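Local atomic coordinates of CRISPR-associated endoribonuclease Cas2 (Streptococcus pyogenes serotype M1, PDB entry 4QR2), a protein that probably works as a magnesium-dependent nuclease of the Cas2 family in CRISPR adaptive immunity, as a homodimer that joins a Cas1 homodimer. Residues A[17-22]-A[62-67]; A[28-33]-A[49-54]. One frame throughout, in Å; residues are numbered along the deposited sequence.

Overall arrangement
Both contacts belong to the ferredoxin-like core of the subunit, in which helices 14-27 and 45-58 accompany a four-stranded antiparallel sheet. Interaction 1 ties helix 14-27 to the turn leading into strand 65-71, outermost within the chain. Interaction 2 joins the turn ahead of 31-35, the outermost strand at the other side of the chain's sheet, to helix 45-58. Their centres lie about 13 Å apart, and they touch where Leu-20 CG packs 3.9 Å from Arg-33 NH2. In sequence, interaction 2 falls wholly between the two segments of interaction 1. The side chain of Asp-64 in interaction 1 is about 6 Å from that of Asp-8, the predicted catalytic magnesium ligand, whereas interaction 2 is remote from that site.

Interaction 1: residues A[17-22]-A[62-67]; sequences RKRLRH and KTDSIR
Asp-64 OD2 is gripped by three parts of the chain: by Arg-19 NE at 2.8 Å, by the hydroxyl of Tyr-7 on strand 2-8, and by the backbone N of Asp-60. Arg-19 meets the carboxylate side-on in a bidentate salt bridge, with NE on OD2 and NH1 on Asp-64 OD1 at 3.0 Å. Each oxygen uses its syn lone pair. The guanidinium and carboxylate planes lie only 19° apart, and the NE bond is fairly straight, at 162°. The Arg-19 chain bends at chi3 (-60°), which brings its NE-NH1 edge round to the acid. A second donor reaches Asp-64 OD1: Thr-63 OG1, 2.8 Å away and above the carboxylate plane. Each oxygen of this buried acid thus accepts more than one hydrogen bond, which fixes the rotation of the carboxylate. Thr-63 OG1 also comes within 3.7 Å of Arg-19 NH1, obliquely to the guanidinium. The bridge spans helix 14-27 and the residue just before strand 65-71. Arg-19 rests on Tyr-7 of strand 2-8, next to strand 65-71 in the sheet, and Arg-67 farther along pairs with a strand of the second subunit, carrying the sheet across the dimer interface.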
loop_
_atom_site.group_PDB
_atom_site.type_symbol
_atom_site.label_atom_id
_atom_site.label_comp_id
_atom_site.label_asym_id
_atom_site.label_seq_id
_atom_site.Cartn_x
_atom_site.Cartn_y
_atom_site.Cartn_z
ATOM N N ARG A 17 5.285 -1.048 15.860
ATOM C CA ARG A 17 6.521 -0.814 15.121
ATOM C C ARG A 17 7.365 -2.077 15.087
ATOM O O ARG A 17 8.006 -2.392 14.108
ATOM C CB ARG A 17 7.274 0.391 15.669
ATOM C CG ARG A 17 6.558 1.745 15.546
ATOM C CD ARG A 17 7.429 2.980 15.833
ATOM N NE ARG A 17 7.984 3.017 17.174
ATOM C CZ ARG A 17 7.307 3.514 18.200
ATOM N NH1 ARG A 17 6.124 4.070 18.029
ATOM N NH2 ARG A 17 7.844 3.579 19.371
ATOM N N LYS A 18 7.337 -2.853 16.169
ATOM C CA LYS A 18 8.057 -4.125 16.217
ATOM C C LYS A 18 7.529 -5.132 15.232
ATOM O O LYS A 18 8.256 -5.791 14.515
ATOM C CB LYS A 18 8.015 -4.719 17.668
ATOM C CG LYS A 18 8.786 -6.007 17.785
ATOM C CD LYS A 18 9.044 -6.341 19.257
ATOM C CE LYS A 18 9.974 -7.513 19.430
ATOM N NZ LYS A 18 9.810 -8.170 20.772
ATOM N N ARG A 19 6.221 -5.245 15.179
ATOM C CA ARG A 19 5.612 -6.082 14.164
ATOM C C ARG A 19 5.991 -5.648 12.782
ATOM O O ARG A 19 6.337 -6.492 11.964
ATOM C CB ARG A 19 4.099 -6.102 14.309
ATOM C CG ARG A 19 3.657 -6.794 15.610
ATOM C CD ARG A 19 2.146 -7.180 15.659
ATOM N NE ARG A 19 1.187 -6.112 15.540
ATOM C CZ ARG A 19 0.833 -5.285 16.524
ATOM N NH1 ARG A 19 -0.060 -4.353 16.291
ATOM N NH2 ARG A 19 1.407 -5.338 17.734
ATOM N N LEU A 20 6.006 -4.354 12.507
ATOM C CA LEU A 20 6.395 -3.868 11.177
ATOM C C LEU A 20 7.840 -4.231 10.901
ATOM O O LEU A 20 8.187 -4.633 9.780
ATOM C CB LEU A 20 6.173 -2.353 11.021
ATOM C CG LEU A 20 6.688 -1.705 9.733
ATOM C CD1 LEU A 20 5.988 -2.316 8.536
ATOM C CD2 LEU A 20 6.508 -0.185 9.743
ATOM N N ARG A 21 8.725 -4.151 11.892
ATOM C CA ARG A 21 10.133 -4.560 11.640
ATOM C C ARG A 21 10.205 -6.024 11.250
ATOM O O ARG A 21 10.960 -6.408 10.366
ATOM C CB ARG A 21 10.977 -4.356 12.899
ATOM C CG ARG A 21 11.297 -2.885 13.248
ATOM C CD ARG A 21 12.505 -2.768 14.257
ATOM N NE ARG A 21 12.179 -3.318 15.571
ATOM C CZ ARG A 21 11.445 -2.727 16.542
ATOM N NH1 ARG A 21 11.228 -3.391 17.642
ATOM N NH2 ARG A 21 10.925 -1.555 16.424
ATOM N N HIS A 22 9.382 -6.864 11.893
ATOM C CA HIS A 22 9.415 -8.306 11.596
ATOM C C HIS A 22 8.776 -8.620 10.265
ATOM O O HIS A 22 9.305 -9.515 9.538
ATOM C CB HIS A 22 8.665 -9.065 12.686
ATOM C CG HIS A 22 9.349 -9.079 14.011
ATOM N ND1 HIS A 22 8.704 -9.477 15.163
ATOM C CD2 HIS A 22 10.557 -8.609 14.403
ATOM C CE1 HIS A 22 9.521 -9.337 16.193
ATOM N NE2 HIS A 22 10.663 -8.825 15.760
ATOM N N LYS A 62 -6.344 -9.107 15.023
ATOM C CA LYS A 62 -7.392 -8.237 15.545
ATOM C C LYS A 62 -7.251 -6.792 15.125
ATOM O O LYS A 62 -8.256 -6.155 14.847
ATOM C CB LYS A 62 -7.445 -8.288 17.057
ATOM C CG LYS A 62 -7.879 -9.642 17.562
ATOM C CD LYS A 62 -8.325 -9.594 19.008
ATOM C CE LYS A 62 -9.494 -10.556 19.212
ATOM N NZ LYS A 62 -9.094 -11.979 19.391
ATOM N N THR A 63 -6.017 -6.288 15.050
ATOM C CA THR A 63 -5.804 -4.886 14.832
ATOM C C THR A 63 -5.162 -4.529 13.522
ATOM O O THR A 63 -5.184 -3.355 13.141
ATOM C CB THR A 63 -4.929 -4.306 15.976
ATOM O OG1 THR A 63 -3.696 -5.047 16.052
ATOM C CG2 THR A 63 -5.599 -4.504 17.290
ATOM N N ASP A 64 -4.464 -5.494 12.896
ATOM C CA ASP A 64 -3.667 -5.225 11.697
ATOM C C ASP A 64 -4.350 -5.888 10.509
ATOM O O ASP A 64 -5.114 -6.833 10.655
ATOM C CB ASP A 64 -2.276 -5.910 11.785
ATOM C CG ASP A 64 -1.453 -5.537 13.045
ATOM O OD1 ASP A 64 -1.884 -4.703 13.904
ATOM O OD2 ASP A 64 -0.385 -6.170 13.190
ATOM N N SER A 65 -3.970 -5.497 9.302
ATOM C CA SER A 65 -4.286 -6.299 8.114
ATOM C C SER A 65 -3.175 -6.305 7.079
ATOM O O SER A 65 -2.375 -5.381 7.058
ATOM C CB SER A 65 -5.567 -5.841 7.435
ATOM O OG SER A 65 -5.397 -4.573 6.898
ATOM N N ILE A 66 -3.210 -7.312 6.185
ATOM C CA ILE A 66 -2.310 -7.398 5.055
ATOM C C ILE A 66 -3.178 -7.692 3.836
ATOM O O ILE A 66 -4.058 -8.570 3.889
ATOM C CB ILE A 66 -1.241 -8.518 5.231
ATOM C CG1 ILE A 66 -0.275 -8.074 6.349
ATOM C CG2 ILE A 66 -0.544 -8.770 3.882
ATOM C CD1 ILE A 66 0.982 -8.868 6.458
ATOM N N ARG A 67 -2.889 -6.970 2.754
ATOM C CA ARG A 67 -3.478 -7.204 1.482
ATOM C C ARG A 67 -2.390 -7.588 0.526
ATOM O O ARG A 67 -1.269 -7.051 0.584
ATOM C CB ARG A 67 -4.282 -5.940 0.975
ATOM C CG ARG A 67 -5.483 -5.705 1.830
ATOM C CD ARG A 67 -6.206 -4.413 1.472
ATOM N NE ARG A 67 -6.960 -4.547 0.239
ATOM C CZ ARG A 67 -8.191 -5.034 0.186
ATOM N NH1 ARG A 67 -8.738 -5.554 1.290
ATOM N NH2 ARG A 67 -8.818 -5.086 -0.946
#

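Interaction 2: residues A[28-33]-A[49-54]; sequences VDYGQR and VDIKHR
The Tyr-30 ring has the end of Ile-51 over one face and the guanidinium of Arg-54 at its hydroxyl edge. Ile-51 CD1 sits 3.4 Å from the ring centroid and 12° off the ring normal, a centred CH-pi contact. Ile-51 CG1 approaches the same ring 3.5 Å from Tyr-30 CE2, so the branch runs along the ring rather than touching it at one point. CD1 is carried there by an extended chi2 (162°), which stretches CG1-CD1 out from the helix. Arg-54 NH2 lies near the ring plane and donates to Tyr-30 OH; the modelled 2.5 Å is very short and its exact length doubtful. Ring and guanidinium planes stand 71° apart, steeply turned rather than stacked. The same NH2 forms a salt bridge to Asp-50 OD2 at 2.8 Å, one turn back on the helix, though its hydrogen-bond geometry is weak. In the ferredoxin-like fold the Tyr-30 contact joins the second helix, 45-58, to the turn that leads from the first helix into strand 31-35. Tyr-30 is also bonded through its backbone to Ser-42, at the end of the adjoining strand 38-42. Val-43, just beyond, touches both Tyr-30 and Ile-51, and Arg-54 leans on Leu-26 of helix 14-27.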
loop_
_atom_site.group_PDB
_atom_site.type_symbol
_atom_site.label_atom_id
_atom_site.label_comp_id
_atom_site.label_asym_id
_atom_site.label_seq_id
_atom_site.Cartn_x
_atom_site.Cartn_y
_atom_site.Cartn_z
ATOM N N VAL A 28 11.463 -8.552 2.850
ATOM C CA VAL A 28 12.617 -8.116 2.047
ATOM C C VAL A 28 13.482 -9.287 1.676
ATOM O O VAL A 28 14.476 -9.136 0.942
ATOM C CB VAL A 28 13.420 -6.978 2.731
ATOM C CG1 VAL A 28 12.546 -5.749 2.954
ATOM C CG2 VAL A 28 14.132 -7.414 3.990
ATOM N N ASP A 29 13.190 -10.466 2.237
ATOM C CA ASP A 29 13.833 -11.647 1.755
ATOM C C ASP A 29 13.277 -12.099 0.396
ATOM O O ASP A 29 13.886 -12.996 -0.240
ATOM C CB ASP A 29 13.666 -12.785 2.744
ATOM C CG ASP A 29 14.782 -12.862 3.790
ATOM O OD1 ASP A 29 15.839 -12.218 3.642
ATOM O OD2 ASP A 29 14.636 -13.640 4.782
ATOM N N TYR A 30 12.162 -11.516 -0.035
ATOM C CA TYR A 30 11.383 -11.960 -1.213
ATOM C C TYR A 30 11.142 -10.826 -2.180
ATOM O O TYR A 30 10.478 -10.994 -3.215
ATOM C CB TYR A 30 10.039 -12.578 -0.834
ATOM C CG TYR A 30 10.217 -13.814 -0.022
ATOM C CD1 TYR A 30 10.527 -15.046 -0.633
ATOM C CD2 TYR A 30 10.130 -13.763 1.361
ATOM C CE1 TYR A 30 10.715 -16.176 0.127
ATOM C CE2 TYR A 30 10.275 -14.892 2.119
ATOM C CZ TYR A 30 10.606 -16.083 1.504
ATOM O OH TYR A 30 10.777 -17.196 2.291
ATOM N N GLY A 31 11.701 -9.661 -1.896
ATOM C CA GLY A 31 11.390 -8.436 -2.629
ATOM C C GLY A 31 11.960 -7.183 -2.038
ATOM O O GLY A 31 12.851 -7.237 -1.193
ATOM N N GLN A 32 11.428 -6.049 -2.476
ATOM C CA GLN A 32 11.910 -4.773 -2.159
ATOM C C GLN A 32 10.861 -3.980 -1.357
ATOM O O GLN A 32 9.655 -3.952 -1.658
ATOM C CB GLN A 32 12.178 -4.020 -3.441
ATOM C CG GLN A 32 12.996 -2.782 -3.395
ATOM C CD GLN A 32 13.450 -2.400 -4.803
ATOM O OE1 GLN A 32 12.728 -2.626 -5.782
ATOM N NE2 GLN A 32 14.652 -1.823 -4.914
ATOM N N ARG A 33 11.346 -3.354 -0.277
ATOM C CA ARG A 33 10.528 -2.449 0.513
ATOM C C ARG A 33 10.501 -1.082 -0.187
ATOM O O ARG A 33 11.548 -0.464 -0.336
ATOM C CB ARG A 33 11.155 -2.303 1.893
ATOM C CG ARG A 33 10.348 -1.482 2.842
ATOM C CD ARG A 33 11.024 -1.613 4.213
ATOM N NE ARG A 33 10.142 -1.150 5.277
ATOM C CZ ARG A 33 10.485 -1.120 6.565
ATOM N NH1 ARG A 33 11.715 -1.474 6.945
ATOM N NH2 ARG A 33 9.640 -0.670 7.464
ATOM N N VAL A 49 2.655 -19.311 -0.300
ATOM C CA VAL A 49 1.965 -20.060 0.775
ATOM C C VAL A 49 2.776 -19.925 2.078
ATOM O O VAL A 49 2.232 -19.646 3.149
ATOM C CB VAL A 49 1.737 -21.552 0.477
ATOM C CG1 VAL A 49 1.078 -22.217 1.683
ATOM C CG2 VAL A 49 0.846 -21.738 -0.739
ATOM N N ASP A 50 4.075 -20.117 1.981
ATOM C CA ASP A 50 4.947 -20.004 3.175
ATOM C C ASP A 50 4.985 -18.652 3.761
ATOM O O ASP A 50 4.803 -18.475 4.994
ATOM C CB ASP A 50 6.347 -20.452 2.826
ATOM C CG ASP A 50 7.198 -20.636 4.072
ATOM O OD1 ASP A 50 6.734 -21.192 5.114
ATOM O OD2 ASP A 50 8.325 -20.193 3.998
ATOM N N ILE A 51 5.155 -17.655 2.921
ATOM C CA ILE A 51 5.114 -16.278 3.422
ATOM C C ILE A 51 3.807 -15.934 4.133
ATOM O O ILE A 51 3.785 -15.289 5.173
ATOM C CB ILE A 51 5.423 -15.325 2.298
ATOM C CG1 ILE A 51 6.842 -15.541 1.843
ATOM C CG2 ILE A 51 5.296 -13.878 2.746
ATOM C CD1 ILE A 51 7.041 -14.943 0.465
ATOM N N LYS A 52 2.671 -16.316 3.582
ATOM C CA LYS A 52 1.391 -16.083 4.293
ATOM C C LYS A 52 1.339 -16.734 5.691
ATOM O O LYS A 52 0.912 -16.101 6.675
ATOM C CB LYS A 52 0.221 -16.615 3.460
ATOM C CG LYS A 52 -0.102 -15.644 2.336
ATOM C CD LYS A 52 -1.339 -16.003 1.561
ATOM C CE LYS A 52 -1.048 -17.004 0.476
ATOM N NZ LYS A 52 -2.213 -17.176 -0.457
ATOM N N HIS A 53 1.740 -18.005 5.784
ATOM C CA HIS A 53 1.782 -18.657 7.099
ATOM C C HIS A 53 2.674 -17.885 8.090
ATOM O O HIS A 53 2.286 -17.700 9.212
ATOM C CB HIS A 53 2.342 -20.065 6.987
ATOM C CG HIS A 53 1.424 -21.028 6.283
ATOM N ND1 HIS A 53 1.856 -22.236 5.784
ATOM C CD2 HIS A 53 0.089 -20.969 6.017
ATOM C CE1 HIS A 53 0.839 -22.893 5.253
ATOM N NE2 HIS A 53 -0.254 -22.157 5.395
ATOM N N ARG A 54 3.836 -17.460 7.633
ATOM C CA ARG A 54 4.764 -16.690 8.471
ATOM C C ARG A 54 4.256 -15.359 8.911
ATOM O O ARG A 54 4.374 -14.990 10.113
ATOM C CB ARG A 54 6.157 -16.627 7.836
ATOM C CG ARG A 54 6.757 -17.999 7.830
ATOM C CD ARG A 54 8.227 -17.980 7.672
ATOM N NE ARG A 54 8.468 -18.033 6.319
ATOM C CZ ARG A 54 9.499 -17.504 5.677
ATOM N NH1 ARG A 54 10.473 -16.828 6.318
ATOM N NH2 ARG A 54 9.511 -17.644 4.341
#